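Long-range contacts in glycoside hydrolase family 81 (Clostridium thermocellum, PDB 6FOP), which probably hydrolyses beta-1,3-glucans such as laminarin for the clostridial cellulosome: residues A[32-40]-A[462-471]; A[448-457]-A[513-523]. One frame throughout, in Å; residues are numbered along the deposited sequence.

Contact 1 of 2, residues A[32-40]-A[462-471]; sequences QGAVPTNSW and TRFPFLRNFD. With CA (calcium ion), chain B.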
loop_
_atom_site.group_PDB
_atom_site.type_symbol
_atom_site.label_atom_id
_atom_site.label_comp_id
_atom_site.label_asym_id
_atom_site.label_seq_id
_atom_site.Cartn_x
_atom_site.Cartn_y
_atom_site.Cartn_z
ATOM N N GLN A 32 -20.605 -4.493 9.845
ATOM C CA GLN A 32 -20.365 -5.317 11.032
ATOM C C GLN A 32 -18.913 -5.775 11.093
ATOM O O GLN A 32 -18.232 -5.843 10.085
ATOM C CB GLN A 32 -21.288 -6.533 11.016
ATOM C CG GLN A 32 -22.782 -6.197 11.007
ATOM C CD GLN A 32 -23.651 -7.428 11.100
ATOM O OE1 GLN A 32 -23.680 -8.267 10.189
ATOM N NE2 GLN A 32 -24.366 -7.549 12.202
ATOM N N GLY A 33 -18.485 -6.138 12.295
ATOM C CA GLY A 33 -17.110 -6.509 12.547
ATOM C C GLY A 33 -16.167 -5.328 12.518
ATOM O O GLY A 33 -16.567 -4.166 12.477
ATOM N N ALA A 34 -14.885 -5.626 12.514
ATOM C CA ALA A 34 -13.891 -4.570 12.543
ATOM C C ALA A 34 -14.034 -3.632 11.340
ATOM O O ALA A 34 -14.308 -4.078 10.216
ATOM C CB ALA A 34 -12.509 -5.161 12.614
ATOM N N VAL A 35 -13.823 -2.356 11.592
ATOM C CA VAL A 35 -14.080 -1.289 10.621
ATOM C C VAL A 35 -12.843 -1.032 9.768
ATOM O O VAL A 35 -11.782 -0.740 10.303
ATOM C CB VAL A 35 -14.482 -0.009 11.377
ATOM C CG1 VAL A 35 -14.718 1.132 10.413
ATOM C CG2 VAL A 35 -15.709 -0.279 12.248
ATOM N N PRO A 36 -12.952 -1.132 8.429
ATOM C CA PRO A 36 -11.799 -0.784 7.596
ATOM C C PRO A 36 -11.312 0.642 7.834
ATOM O O PRO A 36 -12.123 1.563 8.012
ATOM C CB PRO A 36 -12.335 -0.945 6.163
ATOM C CG PRO A 36 -13.430 -1.954 6.332
ATOM C CD PRO A 36 -14.080 -1.607 7.621
ATOM N N THR A 37 -9.988 0.811 7.839
ATOM C CA THR A 37 -9.332 2.120 7.964
ATOM C C THR A 37 -8.182 2.200 6.963
ATOM O O THR A 37 -7.923 1.252 6.202
ATOM C CB THR A 37 -8.771 2.305 9.393
ATOM O OG1 THR A 37 -7.703 1.380 9.631
ATOM C CG2 THR A 37 -9.841 2.082 10.443
ATOM N N ASN A 38 -7.482 3.325 6.958
ATOM C CA ASN A 38 -6.261 3.446 6.175
ATOM C C ASN A 38 -6.498 3.234 4.700
ATOM O O ASN A 38 -5.748 2.548 4.020
ATOM C CB ASN A 38 -5.123 2.525 6.668
ATOM C CG ASN A 38 -4.724 2.830 8.085
ATOM O OD1 ASN A 38 -5.276 2.278 9.038
ATOM N ND2 ASN A 38 -3.711 3.694 8.240
ATOM N N SER A 39 -7.575 3.849 4.192
ATOM C CA SER A 39 -7.892 3.689 2.795
ATOM C C SER A 39 -8.432 4.997 2.183
ATOM O O SER A 39 -8.485 6.049 2.822
ATOM C CB SER A 39 -8.871 2.526 2.664
ATOM O OG SER A 39 -9.064 2.129 1.301
ATOM N N TRP A 40 -8.798 4.913 0.925
ATOM C CA TRP A 40 -9.269 6.079 0.188
ATOM C C TRP A 40 -10.691 6.500 0.584
ATOM O O TRP A 40 -11.063 7.654 0.446
ATOM C CB TRP A 40 -9.179 5.809 -1.317
ATOM C CG TRP A 40 -9.927 4.587 -1.760
ATOM C CD1 TRP A 40 -9.462 3.298 -1.784
ATOM C CD2 TRP A 40 -11.287 4.514 -2.226
ATOM N NE1 TRP A 40 -10.425 2.431 -2.198
ATOM C CE2 TRP A 40 -11.549 3.158 -2.524
ATOM C CE3 TRP A 40 -12.285 5.475 -2.483
ATOM C CZ2 TRP A 40 -12.786 2.723 -2.999
ATOM C CZ3 TRP A 40 -13.503 5.040 -2.961
ATOM C CH2 TRP A 40 -13.751 3.673 -3.229
ATOM N N THR A 462 -13.412 -11.524 12.130
ATOM C CA THR A 462 -14.013 -10.202 12.283
ATOM C C THR A 462 -13.302 -9.288 13.269
ATOM O O THR A 462 -13.717 -8.141 13.457
ATOM C CB THR A 462 -15.491 -10.327 12.739
ATOM O OG1 THR A 462 -15.541 -10.986 14.016
ATOM C CG2 THR A 462 -16.300 -11.114 11.745
ATOM N N ARG A 463 -12.213 -9.761 13.881
ATOM C CA ARG A 463 -11.502 -8.943 14.865
ATOM C C ARG A 463 -10.697 -7.820 14.223
ATOM O O ARG A 463 -10.394 -6.831 14.876
ATOM C CB ARG A 463 -10.545 -9.817 15.682
ATOM C CG ARG A 463 -11.235 -10.891 16.511
ATOM C CD ARG A 463 -10.229 -11.836 17.163
ATOM N NE ARG A 463 -9.440 -12.520 16.133
ATOM C CZ ARG A 463 -8.366 -13.271 16.349
ATOM N NH1 ARG A 463 -7.923 -13.482 17.585
ATOM N NH2 ARG A 463 -7.738 -13.804 15.313
ATOM N N PHE A 464 -10.338 -7.996 12.952
ATOM C CA PHE A 464 -9.525 -7.039 12.202
ATOM C C PHE A 464 -10.104 -6.939 10.804
ATOM O O PHE A 464 -10.569 -7.938 10.274
ATOM C CB PHE A 464 -8.057 -7.509 12.113
ATOM C CG PHE A 464 -7.413 -7.743 13.462
ATOM C CD1 PHE A 464 -6.943 -6.687 14.209
ATOM C CD2 PHE A 464 -7.376 -9.015 14.007
ATOM C CE1 PHE A 464 -6.399 -6.891 15.456
ATOM C CE2 PHE A 464 -6.834 -9.229 15.259
ATOM C CZ PHE A 464 -6.341 -8.167 15.982
ATOM N N PRO A 465 -10.037 -5.747 10.191
ATOM C CA PRO A 465 -10.576 -5.619 8.852
ATOM C C PRO A 465 -9.651 -6.282 7.829
ATOM O O PRO A 465 -8.477 -6.567 8.131
ATOM C CB PRO A 465 -10.656 -4.112 8.662
ATOM C CG PRO A 465 -9.490 -3.586 9.443
ATOM C CD PRO A 465 -9.362 -4.515 10.632
ATOM N N PHE A 466 -10.152 -6.537 6.638
ATOM C CA PHE A 466 -9.382 -7.180 5.577
ATOM C C PHE A 466 -8.317 -6.228 5.052
ATOM O O PHE A 466 -8.630 -5.116 4.638
ATOM C CB PHE A 466 -10.315 -7.597 4.447
ATOM C CG PHE A 466 -9.653 -8.377 3.351
ATOM C CD1 PHE A 466 -9.262 -9.691 3.549
ATOM C CD2 PHE A 466 -9.506 -7.831 2.094
ATOM C CE1 PHE A 466 -8.677 -10.392 2.522
ATOM C CE2 PHE A 466 -8.933 -8.541 1.061
ATOM C CZ PHE A 466 -8.526 -9.822 1.283
ATOM N N LEU A 467 -7.057 -6.647 5.101
ATOM C CA LEU A 467 -5.934 -5.891 4.528
ATOM C C LEU A 467 -5.950 -4.412 4.867
ATOM O O LEU A 467 -6.078 -3.538 3.978
ATOM C CB LEU A 467 -5.863 -6.108 3.009
ATOM C CG LEU A 467 -5.662 -7.513 2.467
ATOM C CD1 LEU A 467 -5.561 -7.474 0.950
ATOM C CD2 LEU A 467 -4.433 -8.199 3.089
ATOM N N ARG A 468 -5.781 -4.111 6.147
ATOM C CA ARG A 468 -5.878 -2.726 6.585
ATOM C C ARG A 468 -5.073 -1.745 5.757
ATOM O O ARG A 468 -5.633 -0.929 5.000
ATOM C CB ARG A 468 -5.549 -2.552 8.072
ATOM C CG ARG A 468 -5.824 -1.150 8.592
ATOM C CD ARG A 468 -5.216 -0.870 9.951
ATOM N NE ARG A 468 -5.631 -1.865 10.929
ATOM C CZ ARG A 468 -6.792 -1.866 11.584
ATOM N NH1 ARG A 468 -7.714 -0.908 11.395
ATOM N NH2 ARG A 468 -7.071 -2.857 12.413
ATOM N N ASN A 469 -3.738 -1.777 5.872
ATOM C CA ASN A 469 -2.964 -0.710 5.237
ATOM C C ASN A 469 -2.854 -0.800 3.715
ATOM O O ASN A 469 -2.744 0.239 3.043
ATOM C CB ASN A 469 -1.606 -0.569 5.881
ATOM C CG ASN A 469 -1.727 -0.090 7.306
ATOM O OD1 ASN A 469 -1.825 -0.925 8.221
ATOM N ND2 ASN A 469 -1.771 1.207 7.516
ATOM N N PHE A 470 -2.944 -2.007 3.159
ATOM C CA PHE A 470 -2.755 -2.191 1.731
ATOM C C PHE A 470 -4.031 -1.848 0.981
ATOM O O PHE A 470 -5.110 -2.298 1.401
ATOM C CB PHE A 470 -2.341 -3.610 1.416
ATOM C CG PHE A 470 -1.861 -3.794 0.006
ATOM C CD1 PHE A 470 -0.637 -3.231 -0.397
ATOM C CD2 PHE A 470 -2.557 -4.553 -0.899
ATOM C CE1 PHE A 470 -0.171 -3.404 -1.690
ATOM C CE2 PHE A 470 -2.078 -4.737 -2.186
ATOM C CZ PHE A 470 -0.880 -4.156 -2.578
ATOM N N ASP A 471 -3.921 -1.136 -0.141
ATOM C CA ASP A 471 -5.054 -0.833 -1.058
ATOM C C ASP A 471 -4.864 -1.773 -2.263
ATOM O O ASP A 471 -3.940 -1.595 -3.063
ATOM C CB ASP A 471 -4.970 0.616 -1.482
ATOM C CG ASP A 471 -6.083 1.050 -2.436
ATOM O OD1 ASP A 471 -6.518 0.206 -3.253
ATOM O OD2 ASP A 471 -6.405 2.269 -2.405
HETATM CA CA CA B . -6.760 -1.601 2.887
HETATM O O HOH W 1 -10.258 -1.027 12.533
HETATM O O HOH W 2 -8.443 -0.634 4.264
HETATM O O HOH W 3 -5.606 0.472 2.380
HETATM O O HOH W 4 -2.601 1.790 10.485
HETATM O O HOH W 5 -7.982 -0.621 1.023
HETATM O O HOH W 6 -9.314 -0.069 -3.026
HETATM O O HOH W 7 -8.405 -3.287 2.488
#

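Contact 2 of 2, residues A[448-457]-A[513-523]; sequences ELLIKDIANW and NKTIRDLGIYL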
loop_
_atom_site.group_PDB
_atom_site.type_symbol
_atom_site.label_atom_id
_atom_site.label_comp_id
_atom_site.label_asym_id
_atom_site.label_seq_id
_atom_site.Cartn_x
_atom_site.Cartn_y
_atom_site.Cartn_z
ATOM N N GLU A 448 1.198 -13.256 14.995
ATOM C CA GLU A 448 0.197 -13.327 13.939
ATOM C C GLU A 448 -0.927 -12.315 14.167
ATOM O O GLU A 448 -1.522 -11.864 13.199
ATOM C CB GLU A 448 -0.225 -14.789 13.695
ATOM C CG GLU A 448 0.940 -15.508 13.017
ATOM C CD GLU A 448 0.829 -17.006 12.875
ATOM O OE1 GLU A 448 -0.237 -17.614 13.164
ATOM O OE2 GLU A 448 1.845 -17.567 12.457
ATOM N N LEU A 449 -1.161 -11.896 15.414
ATOM C CA LEU A 449 -2.104 -10.796 15.662
ATOM C C LEU A 449 -1.600 -9.447 15.096
ATOM O O LEU A 449 -2.383 -8.654 14.564
ATOM C CB LEU A 449 -2.461 -10.671 17.139
ATOM C CG LEU A 449 -3.358 -11.741 17.766
ATOM C CD1 LEU A 449 -3.727 -11.281 19.168
ATOM C CD2 LEU A 449 -4.638 -11.950 17.008
ATOM N N LEU A 450 -0.286 -9.190 15.171
ATOM C CA LEU A 450 0.283 -7.987 14.525
ATOM C C LEU A 450 0.107 -8.076 13.018
ATOM O O LEU A 450 -0.238 -7.075 12.374
ATOM C CB LEU A 450 1.778 -7.763 14.858
ATOM C CG LEU A 450 2.056 -6.980 16.127
ATOM C CD1 LEU A 450 1.576 -7.660 17.377
ATOM C CD2 LEU A 450 3.552 -6.664 16.221
ATOM N N ILE A 451 0.338 -9.259 12.445
ATOM C CA ILE A 451 0.108 -9.446 11.013
ATOM C C ILE A 451 -1.364 -9.146 10.667
ATOM O O ILE A 451 -1.640 -8.421 9.703
ATOM C CB ILE A 451 0.491 -10.858 10.517
ATOM C CG1 ILE A 451 1.985 -11.127 10.796
ATOM C CG2 ILE A 451 0.162 -11.009 9.018
ATOM C CD1 ILE A 451 2.442 -12.518 10.421
ATOM N N LYS A 452 -2.285 -9.674 11.468
ATOM C CA LYS A 452 -3.705 -9.461 11.226
ATOM C C LYS A 452 -4.103 -8.018 11.407
ATOM O O LYS A 452 -4.989 -7.533 10.680
ATOM C CB LYS A 452 -4.602 -10.388 12.070
ATOM C CG LYS A 452 -4.561 -11.819 11.623
ATOM C CD LYS A 452 -5.361 -12.713 12.557
ATOM C CE LYS A 452 -5.645 -14.063 11.930
ATOM N NZ LYS A 452 -6.746 -13.979 10.946
ATOM N N ASP A 453 -3.509 -7.286 12.344
ATOM C CA ASP A 453 -3.867 -5.894 12.453
ATOM C C ASP A 453 -3.563 -5.128 11.157
ATOM O O ASP A 453 -4.375 -4.308 10.734
ATOM C CB ASP A 453 -3.173 -5.203 13.629
ATOM C CG ASP A 453 -3.592 -3.750 13.761
ATOM O OD1 ASP A 453 -4.760 -3.491 14.181
ATOM O OD2 ASP A 453 -2.772 -2.875 13.417
ATOM N N ILE A 454 -2.409 -5.391 10.520
ATOM C CA ILE A 454 -2.009 -4.606 9.355
ATOM C C ILE A 454 -2.393 -5.214 8.019
ATOM O O ILE A 454 -2.505 -4.481 7.036
ATOM C CB ILE A 454 -0.506 -4.295 9.365
ATOM C CG1 ILE A 454 0.376 -5.556 9.182
ATOM C CG2 ILE A 454 -0.173 -3.526 10.646
ATOM C CD1 ILE A 454 1.864 -5.243 9.082
ATOM N N ALA A 455 -2.651 -6.517 7.998
ATOM C CA ALA A 455 -2.751 -7.304 6.766
ATOM C C ALA A 455 -3.552 -8.599 6.982
ATOM O O ALA A 455 -3.180 -9.649 6.504
ATOM C CB ALA A 455 -1.371 -7.593 6.202
ATOM N N ASN A 456 -4.706 -8.482 7.646
ATOM C CA ASN A 456 -5.555 -9.655 7.854
ATOM C C ASN A 456 -6.007 -10.196 6.474
ATOM O O ASN A 456 -6.537 -9.446 5.646
ATOM C CB ASN A 456 -6.763 -9.325 8.716
ATOM C CG ASN A 456 -7.617 -10.534 9.027
ATOM O OD1 ASN A 456 -7.176 -11.687 8.939
ATOM N ND2 ASN A 456 -8.880 -10.277 9.330
ATOM N N TRP A 457 -5.810 -11.477 6.264
ATOM C CA TRP A 457 -6.124 -12.194 5.012
ATOM C C TRP A 457 -7.447 -12.973 5.108
ATOM O O TRP A 457 -7.896 -13.517 4.105
ATOM C CB TRP A 457 -4.986 -13.176 4.685
ATOM C CG TRP A 457 -4.850 -14.260 5.717
ATOM C CD1 TRP A 457 -5.443 -15.477 5.684
ATOM C CD2 TRP A 457 -4.140 -14.193 6.948
ATOM N NE1 TRP A 457 -5.131 -16.199 6.794
ATOM C CE2 TRP A 457 -4.333 -15.432 7.602
ATOM C CE3 TRP A 457 -3.324 -13.221 7.561
ATOM C CZ2 TRP A 457 -3.761 -15.716 8.840
ATOM C CZ3 TRP A 457 -2.781 -13.500 8.790
ATOM C CH2 TRP A 457 -2.993 -14.741 9.413
ATOM N N ASN A 513 4.057 -21.781 7.011
ATOM C CA ASN A 513 2.685 -21.354 6.798
ATOM C C ASN A 513 2.570 -20.709 5.411
ATOM O O ASN A 513 2.898 -19.520 5.215
ATOM C CB ASN A 513 2.245 -20.420 7.923
ATOM C CG ASN A 513 0.783 -20.052 7.839
ATOM O OD1 ASN A 513 0.223 -19.928 6.746
ATOM N ND2 ASN A 513 0.160 -19.865 8.988
ATOM N N LYS A 514 2.110 -21.511 4.444
ATOM C CA LYS A 514 2.056 -21.052 3.055
ATOM C C LYS A 514 1.036 -19.937 2.881
ATOM O O LYS A 514 1.242 -19.045 2.072
ATOM C CB LYS A 514 1.772 -22.195 2.075
ATOM C CG LYS A 514 2.910 -23.193 1.920
ATOM C CD LYS A 514 2.668 -24.172 0.772
ATOM C CE LYS A 514 3.569 -25.400 0.874
ATOM N NZ LYS A 514 5.018 -25.070 0.833
ATOM N N THR A 515 -0.043 -19.941 3.655
ATOM C CA THR A 515 -1.046 -18.861 3.529
ATOM C C THR A 515 -0.413 -17.515 3.876
ATOM O O THR A 515 -0.575 -16.521 3.153
ATOM C CB THR A 515 -2.261 -19.128 4.434
ATOM O OG1 THR A 515 -2.893 -20.346 4.044
ATOM C CG2 THR A 515 -3.262 -17.993 4.355
ATOM N N ILE A 516 0.288 -17.458 5.006
ATOM C CA ILE A 516 0.904 -16.204 5.419
ATOM C C ILE A 516 2.053 -15.845 4.491
ATOM O O ILE A 516 2.199 -14.689 4.090
ATOM C CB ILE A 516 1.334 -16.241 6.897
ATOM C CG1 ILE A 516 0.097 -16.364 7.797
ATOM C CG2 ILE A 516 2.164 -15.004 7.231
ATOM C CD1 ILE A 516 0.388 -16.421 9.286
ATOM N N ARG A 517 2.859 -16.828 4.108
ATOM C CA ARG A 517 3.941 -16.542 3.170
ATOM C C ARG A 517 3.413 -15.929 1.863
ATOM O O ARG A 517 3.926 -14.926 1.389
ATOM C CB ARG A 517 4.733 -17.796 2.840
ATOM C CG ARG A 517 5.886 -17.513 1.919
ATOM C CD ARG A 517 6.369 -18.768 1.279
ATOM N NE ARG A 517 5.353 -19.363 0.416
ATOM C CZ ARG A 517 5.449 -20.571 -0.112
ATOM N NH1 ARG A 517 6.499 -21.342 0.149
ATOM N NH2 ARG A 517 4.478 -21.036 -0.890
ATOM N N ASP A 518 2.361 -16.526 1.319
ATOM C CA ASP A 518 1.856 -16.115 0.013
ATOM C C ASP A 518 1.192 -14.754 0.101
ATOM O O ASP A 518 1.261 -13.982 -0.855
ATOM C CB ASP A 518 0.893 -17.163 -0.532
ATOM C CG ASP A 518 1.588 -18.477 -0.920
ATOM O OD1 ASP A 518 2.836 -18.579 -0.826
ATOM O OD2 ASP A 518 0.861 -19.402 -1.320
ATOM N N LEU A 519 0.566 -14.455 1.243
ATOM C CA LEU A 519 0.083 -13.103 1.560
ATOM C C LEU A 519 1.237 -12.110 1.437
ATOM O O LEU A 519 1.112 -11.049 0.802
ATOM C CB LEU A 519 -0.502 -13.072 2.970
ATOM C CG LEU A 519 -0.770 -11.696 3.606
ATOM C CD1 LEU A 519 -1.906 -10.965 2.919
ATOM C CD2 LEU A 519 -1.018 -11.831 5.099
ATOM N N GLY A 520 2.357 -12.423 2.074
ATOM C CA GLY A 520 3.536 -11.565 1.988
ATOM C C GLY A 520 4.009 -11.353 0.565
ATOM O O GLY A 520 4.374 -10.229 0.188
ATOM N N ILE A 521 4.056 -12.429 -0.215
ATOM C CA ILE A 521 4.495 -12.353 -1.599
ATOM C C ILE A 521 3.559 -11.461 -2.396
ATOM O O ILE A 521 3.999 -10.636 -3.198
ATOM C CB ILE A 521 4.715 -13.744 -2.213
ATOM C CG1 ILE A 521 5.868 -14.439 -1.480
ATOM C CG2 ILE A 521 4.963 -13.655 -3.716
ATOM C CD1 ILE A 521 6.070 -15.886 -1.853
ATOM N N TYR A 522 2.264 -11.628 -2.182
ATOM C CA TYR A 522 1.247 -10.761 -2.801
ATOM C C TYR A 522 1.483 -9.282 -2.494
ATOM O O TYR A 522 1.559 -8.411 -3.392
ATOM C CB TYR A 522 -0.154 -11.225 -2.355
ATOM C CG TYR A 522 -1.276 -10.199 -2.518
ATOM C CD1 TYR A 522 -1.746 -9.853 -3.780
ATOM C CD2 TYR A 522 -1.820 -9.547 -1.425
ATOM C CE1 TYR A 522 -2.756 -8.913 -3.946
ATOM C CE2 TYR A 522 -2.813 -8.587 -1.596
ATOM C CZ TYR A 522 -3.271 -8.286 -2.842
ATOM O OH TYR A 522 -4.254 -7.331 -2.988
ATOM N N LEU A 523 1.597 -8.978 -1.203
ATOM C CA LEU A 523 1.797 -7.581 -0.787
ATOM C C LEU A 523 3.089 -6.994 -1.303
ATOM O O LEU A 523 3.119 -5.884 -1.834
ATOM C CB LEU A 523 1.708 -7.465 0.733
ATOM C CG LEU A 523 0.369 -7.876 1.355
ATOM C CD1 LEU A 523 0.499 -8.049 2.865
ATOM C CD2 LEU A 523 -0.707 -6.830 1.036
HETATM O O HOH W 8 2.706 -19.626 11.199
#

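Contact 1 of 2, residues A[32-40]-A[462-471]
Thr37 OG1 serves two partners at once: it accepts a hydrogen bond from Arg468 NH1 (2.9 Å) and passes its own proton to Asn38 OD1 at 2.7 Å. The bond from Arg468 is nearly straight, 164° at the hydrogen, and lies in the guanidinium plane. A bend at chi3 (-54°) swings the arginine head round to this hydroxyl. Pro465 CG sits over one guanidinium face, toward its rim, a water joins NH1 to Val35 O, and NH2 is taken by Asp453 and Gly398, so the head is held in both position and rotation. Nearer the surface, Ala34 N donates to Thr462 O (2.9 Å). Ala34 CB presses on the backbone of Phe464 and on Pro465 CD, 3.8 Å away, and Pro465 CB rests 3.7 Å from Pro36 CA. At the other end a calcium ion is bound by the carbonyl oxygens of Leu467, Arg468 and Phe470 and by four waters. Three of these waters donate to Thr37 O, Asn38 O and Ser39 OG, so Thr37, Asn38 and Ser39 contribute to the second shell. Beyond it, another water joins Trp40 NE1 to Asp471 OD1, while Asp471 OD2 accepts from Trp478 NE1. Segment 462-471 thus lies between the N-terminal loop and the helical domain: Phe464 and Asn469 touch helix 440-455, Leu467 and Phe470 reach helix 514-534, and Phe466 meets Trp232 of strand 223-235.

Contact 2 of 2, residues A[448-457]-A[513-523]
The indole of Trp457 lies across the start of helix 514-523, with Ile516 laid over one face of its six-membered ring. Ile516 CG1 stands 4.1 Å from that ring's centroid, 22° off the normal, a CH-pi contact. The chain then runs on to CD1, which passes 3.8 Å from Trp457 CH2 and, in the conformer modelled here, rests against the carboxylate of Glu448, which is itself held by a salt bridge to Arg440. The other branch of Ile516, CG2, meets Ile451 CD1 at 4.1 Å, so one isoleucine fills the groove between tryptophan, glutamate and isoleucine. Trp457 CG sits between the backbone N and the carbonyl carbon (chi1 64°), which turns the indole back along helix 440-455, which it follows; Lys452 NZ consequently lies above the opposite face, where it also bonds Asn456 OD1 and Asp461. At the pyrrole end Thr515 CG2 abuts Trp457 NE1 at 3.6 Å. Both helices belong to the C-terminal catalytic domain, an (alpha/alpha)6 barrel in this family. They run in broadly the same direction: the axes of the pieces 448-455 and 514-523 approach to 12.7 Å at 39°, so long side chains span the gap, helped by helix 494-511, whose Trp507, Ile504 and Trp501 touch Ile451, Ile516 and Leu523. One turn on from Ile516, Leu519 is the second bump: its CD2 enters a hollow walled by Ala455 O (3.4 Å), Trp457 CE3 (3.6 Å) and Ile451 CG2. Leu523 CD1 then covers Ala455 CB at 3.9 Å. Asn513 N-caps the second helix, its OD1 accepting from Ile516 N above the amide plane.

How the contacts relate
Both contacts are largely buried and lie side by side, their centres about 14 Å apart, yet they differ in chemistry. Contact 1 joins two irregular segments through hydrogen bonds, ordered water and a calcium site, and becomes exposed at its Gly33 and Thr462 end. Contact 2 joins two helices almost wholly by apolar side chains, with Thr515 at its exposed edge. Helices 440-455 and 514-534 are involved in both, forming contact 2 and backing segment 462-471 of contact 1. The two also meet directly: Leu467 N probably bonds Asn456 O, and Phe464 packs on Lys452. Segment 462-471 follows closely on 448-457, so the chain leaving helix 440-455 goes on to meet segment 32-40.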